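Local coordinates for MobB protein homolog (Geobacillus stearothermophilus, PDB 1XJC) that is of uncharacterised function but, as a homolog of MobB with a P-loop NTPase fold, probably binds a nucleotide in connection with molybdopterin guanine dinucleotide synthesis, at residues A[114-119]-A[132-137]. Numbering follows the deposited sequence.
Sequences VLVRSE and RAVIAW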
ATOM      1  N   VAL A 114      -7.844  -1.098   3.976  1.00 19.96           N
ATOM      2  CA  VAL A 114      -8.307  -2.434   3.654  1.00 19.56           C
ATOM      3  C   VAL A 114      -9.349  -2.360   2.532  1.00 20.65           C
ATOM      4  O   VAL A 114     -10.318  -1.585   2.620  1.00 21.45           O
ATOM      5  CB  VAL A 114      -8.940  -3.106   4.907  1.00 20.29           C
ATOM      6  CG1 VAL A 114      -9.436  -4.515   4.550  1.00 19.68           C
ATOM      7  CG2 VAL A 114      -7.918  -3.163   6.065  1.00 18.75           C
ATOM      8  N   LEU A 115      -9.131  -3.138   1.474  1.00 19.89           N
ATOM      9  CA  LEU A 115     -10.056  -3.192   0.350  1.00 20.97           C
ATOM     10  C   LEU A 115     -10.846  -4.494   0.461  1.00 21.82           C
ATOM     11  O   LEU A 115     -10.270  -5.581   0.654  1.00 21.50           O
ATOM     12  CB  LEU A 115      -9.301  -3.126  -0.981  1.00 21.28           C
ATOM     13  CG  LEU A 115      -8.859  -1.688  -1.289  1.00 20.59           C
ATOM     14  CD1 LEU A 115      -7.366  -1.610  -1.275  1.00 21.77           C
ATOM     15  CD2 LEU A 115      -9.423  -1.235  -2.637  1.00 20.46           C
ATOM     16  N   VAL A 116     -12.166  -4.384   0.364  1.00 22.25           N
ATOM     17  CA  VAL A 116     -13.019  -5.555   0.498  1.00 23.41           C
ATOM     18  C   VAL A 116     -14.082  -5.626  -0.588  1.00 24.11           C
ATOM     19  O   VAL A 116     -14.713  -4.620  -0.921  1.00 22.69           O
ATOM     20  CB  VAL A 116     -13.724  -5.579   1.897  1.00 23.66           C
ATOM     21  CG1 VAL A 116     -12.668  -5.564   3.029  1.00 24.81           C
ATOM     22  CG2 VAL A 116     -14.647  -4.395   2.046  1.00 23.09           C
ATOM     23  N   ARG A 117     -14.283  -6.825  -1.127  1.00 24.55           N
ATOM     24  CA  ARG A 117     -15.294  -7.030  -2.161  1.00 25.00           C
ATOM     25  C   ARG A 117     -16.640  -7.342  -1.521  1.00 25.55           C
ATOM     26  O   ARG A 117     -17.698  -7.126  -2.120  1.00 25.18           O
ATOM     27  CB  ARG A 117     -14.906  -8.212  -3.054  1.00 22.14           C
ATOM     28  CG  ARG A 117     -13.511  -8.112  -3.652  1.00 23.26           C
ATOM     29  CD  ARG A 117     -13.048  -9.477  -4.160  1.00 25.78           C
ATOM     30  NE  ARG A 117     -12.988 -10.460  -3.072  1.00 27.87           N
ATOM     31  CZ  ARG A 117     -12.445 -11.674  -3.179  1.00 28.20           C
ATOM     32  NH1 ARG A 117     -11.904 -12.076  -4.330  1.00 29.19           N
ATOM     33  NH2 ARG A 117     -12.443 -12.489  -2.132  1.00 28.25           N
ATOM     34  N   SER A 118     -16.594  -7.813  -0.282  1.00 26.81           N
ATOM     35  CA  SER A 118     -17.810  -8.248   0.393  1.00 28.35           C
ATOM     36  C   SER A 118     -17.704  -8.243   1.912  1.00 29.64           C
ATOM     37  O   SER A 118     -16.634  -8.022   2.479  1.00 29.77           O
ATOM     38  CB  SER A 118     -18.097  -9.679  -0.041  1.00 27.96           C
ATOM     39  OG  SER A 118     -16.980 -10.493   0.303  1.00 26.58           O
ATOM     40  N   GLU A 119     -18.827  -8.528   2.559  1.00 31.14           N
ATOM     41  CA  GLU A 119     -18.870  -8.596   4.007  1.00 32.55           C
ATOM     42  C   GLU A 119     -17.979  -9.765   4.419  1.00 31.61           C
ATOM     43  O   GLU A 119     -17.300  -9.703   5.442  1.00 31.58           O
ATOM     44  CB  GLU A 119     -20.315  -8.812   4.478  1.00 35.42           C
ATOM     45  CG  GLU A 119     -20.477  -9.071   5.972  1.00 40.08           C
ATOM     46  CD  GLU A 119     -19.809  -8.015   6.837  1.00 42.89           C
ATOM     47  OE1 GLU A 119     -19.908  -6.813   6.505  1.00 42.66           O
ATOM     48  OE2 GLU A 119     -19.192  -8.393   7.862  1.00 44.66           O
ATOM     49  N   ARG A 132      -6.815   1.983   8.996  1.00 19.50           N
ATOM     50  CA  ARG A 132      -7.237   3.382   9.039  1.00 19.91           C
ATOM     51  C   ARG A 132      -8.485   3.672   8.199  1.00 20.44           C
ATOM     52  O   ARG A 132      -9.200   4.646   8.450  1.00 21.50           O
ATOM     53  CB  ARG A 132      -6.104   4.304   8.573  1.00 20.18           C
ATOM     54  CG  ARG A 132      -4.801   4.169   9.373  1.00 20.72           C
ATOM     55  CD  ARG A 132      -5.057   4.433  10.863  1.00 22.87           C
ATOM     56  NE  ARG A 132      -3.841   4.337  11.668  1.00 25.43           N
ATOM     57  CZ  ARG A 132      -2.910   5.287  11.732  1.00 26.77           C
ATOM     58  NH1 ARG A 132      -3.061   6.405  11.038  1.00 26.80           N
ATOM     59  NH2 ARG A 132      -1.822   5.115  12.483  1.00 27.58           N
ATOM     60  N   ALA A 133      -8.740   2.848   7.193  1.00 19.84           N
ATOM     61  CA  ALA A 133      -9.891   3.057   6.321  1.00 19.45           C
ATOM     62  C   ALA A 133     -10.159   1.801   5.549  1.00 20.51           C
ATOM     63  O   ALA A 133      -9.279   0.938   5.423  1.00 20.82           O
ATOM     64  CB  ALA A 133      -9.631   4.213   5.336  1.00 17.74           C
ATOM     65  N   VAL A 134     -11.382   1.719   5.034  1.00 20.81           N
ATOM     66  CA  VAL A 134     -11.857   0.600   4.240  1.00 20.09           C
ATOM     67  C   VAL A 134     -12.436   1.169   2.951  1.00 20.21           C
ATOM     68  O   VAL A 134     -13.138   2.190   2.980  1.00 19.55           O
ATOM     69  CB  VAL A 134     -13.005  -0.169   4.952  1.00 20.88           C
ATOM     70  CG1 VAL A 134     -13.458  -1.370   4.076  1.00 19.82           C
ATOM     71  CG2 VAL A 134     -12.550  -0.650   6.346  1.00 19.93           C
ATOM     72  N   ILE A 135     -12.119   0.536   1.824  1.00 19.11           N
ATOM     73  CA  ILE A 135     -12.664   0.938   0.538  1.00 19.32           C
ATOM     74  C   ILE A 135     -13.336  -0.350   0.067  1.00 20.88           C
ATOM     75  O   ILE A 135     -12.690  -1.395  -0.031  1.00 21.03           O
ATOM     76  CB  ILE A 135     -11.556   1.417  -0.425  1.00 18.89           C
ATOM     77  CG1 ILE A 135     -10.895   2.684   0.151  1.00 16.88           C
ATOM     78  CG2 ILE A 135     -12.146   1.671  -1.817  1.00 17.70           C
ATOM     79  CD1 ILE A 135      -9.702   3.239  -0.669  1.00 16.24           C
ATOM     80  N   ALA A 136     -14.636  -0.282  -0.215  1.00 21.62           N
ATOM     81  CA  ALA A 136     -15.380  -1.489  -0.553  1.00 21.67           C
ATOM     82  C   ALA A 136     -16.255  -1.452  -1.785  1.00 22.55           C
ATOM     83  O   ALA A 136     -16.576  -0.381  -2.301  1.00 23.07           O
ATOM     84  CB  ALA A 136     -16.241  -1.876   0.645  1.00 21.76           C
ATOM     85  N   TRP A 137     -16.663  -2.643  -2.222  1.00 23.39           N
ATOM     86  CA  TRP A 137     -17.540  -2.803  -3.388  1.00 25.13           C
ATOM     87  C   TRP A 137     -18.986  -2.536  -2.970  1.00 26.73           C
ATOM     88  O   TRP A 137     -19.809  -2.141  -3.783  1.00 28.52           O
ATOM     89  CB  TRP A 137     -17.508  -4.237  -3.909  1.00 23.73           C
ATOM     90  CG  TRP A 137     -16.333  -4.694  -4.694  1.00 23.55           C
ATOM     91  CD1 TRP A 137     -15.042  -4.259  -4.603  1.00 23.19           C
ATOM     92  CD2 TRP A 137     -16.321  -5.807  -5.590  1.00 23.91           C
ATOM     93  NE1 TRP A 137     -14.217  -5.050  -5.386  1.00 23.52           N
ATOM     94  CE2 TRP A 137     -14.981  -6.007  -6.000  1.00 23.90           C
ATOM     95  CE3 TRP A 137     -17.315  -6.663  -6.085  1.00 23.74           C
ATOM     96  CZ2 TRP A 137     -14.612  -7.029  -6.881  1.00 25.06           C
ATOM     97  CZ3 TRP A 137     -16.945  -7.679  -6.962  1.00 25.06           C
ATOM     98  CH2 TRP A 137     -15.602  -7.851  -7.349  1.00 26.09           C
TER
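Val114 O accepts Ile135 N at 2.9 Å and also meets the polarised CA-H of Val134. Ile135 O repeats the pattern, receiving Val116 N together with the CA-H of Leu115, and so does Val116 O, which accepts Trp137 N at 3.1 Å while Ala136 CA approaches it. With the nearly straight bond from Val114 N to Ala133 O, 2.9 Å long, these form the evenly spaced ladder of a parallel pair, the strands 23° apart in direction. They are the two strands of a beta-alpha-beta unit, joined through helix 119-125, in the central parallel sheet of a P-loop NTPase-type fold; strand 6-10 lies beyond the first and strand 148-150 beyond the second.

Branched aliphatic residues suit both buried faces. On the face carrying Val114, Val116, Val134 and the small Ala136, helix 119-125 packs against the sheet, Leu125 touching Val114 and Trp122 touching Val116 and Val134. Here Val116 CG1 is anti to the carbonyl carbon (chi1 -58°), which puts CG2 between the backbone N and the carbonyl carbon, 3.8 Å from Val134 CG1. On the other face Leu115 and Ile135 run side by side, Leu115 CD2 lying 4.1 Å from Ile135 CB, and Leu20 of helix 17-30 touches both.

Past the strand ends, Arg117 lays its CA, CB and CG over one face of the Trp137 indole. Arg117 CA sits 3.6 Å from the centroid of the five-membered ring of Trp137 in a CH-pi contact, and Arg117 CG lies 3.5 Å from Trp137 CE2. Arginine suits this place because its methylenes offer the flat, apolar indole a surface to cover, while the guanidinium, standing 83° to the indole plane rather than stacking on it, reaches on to Asp121, with which NE forms a salt bridge.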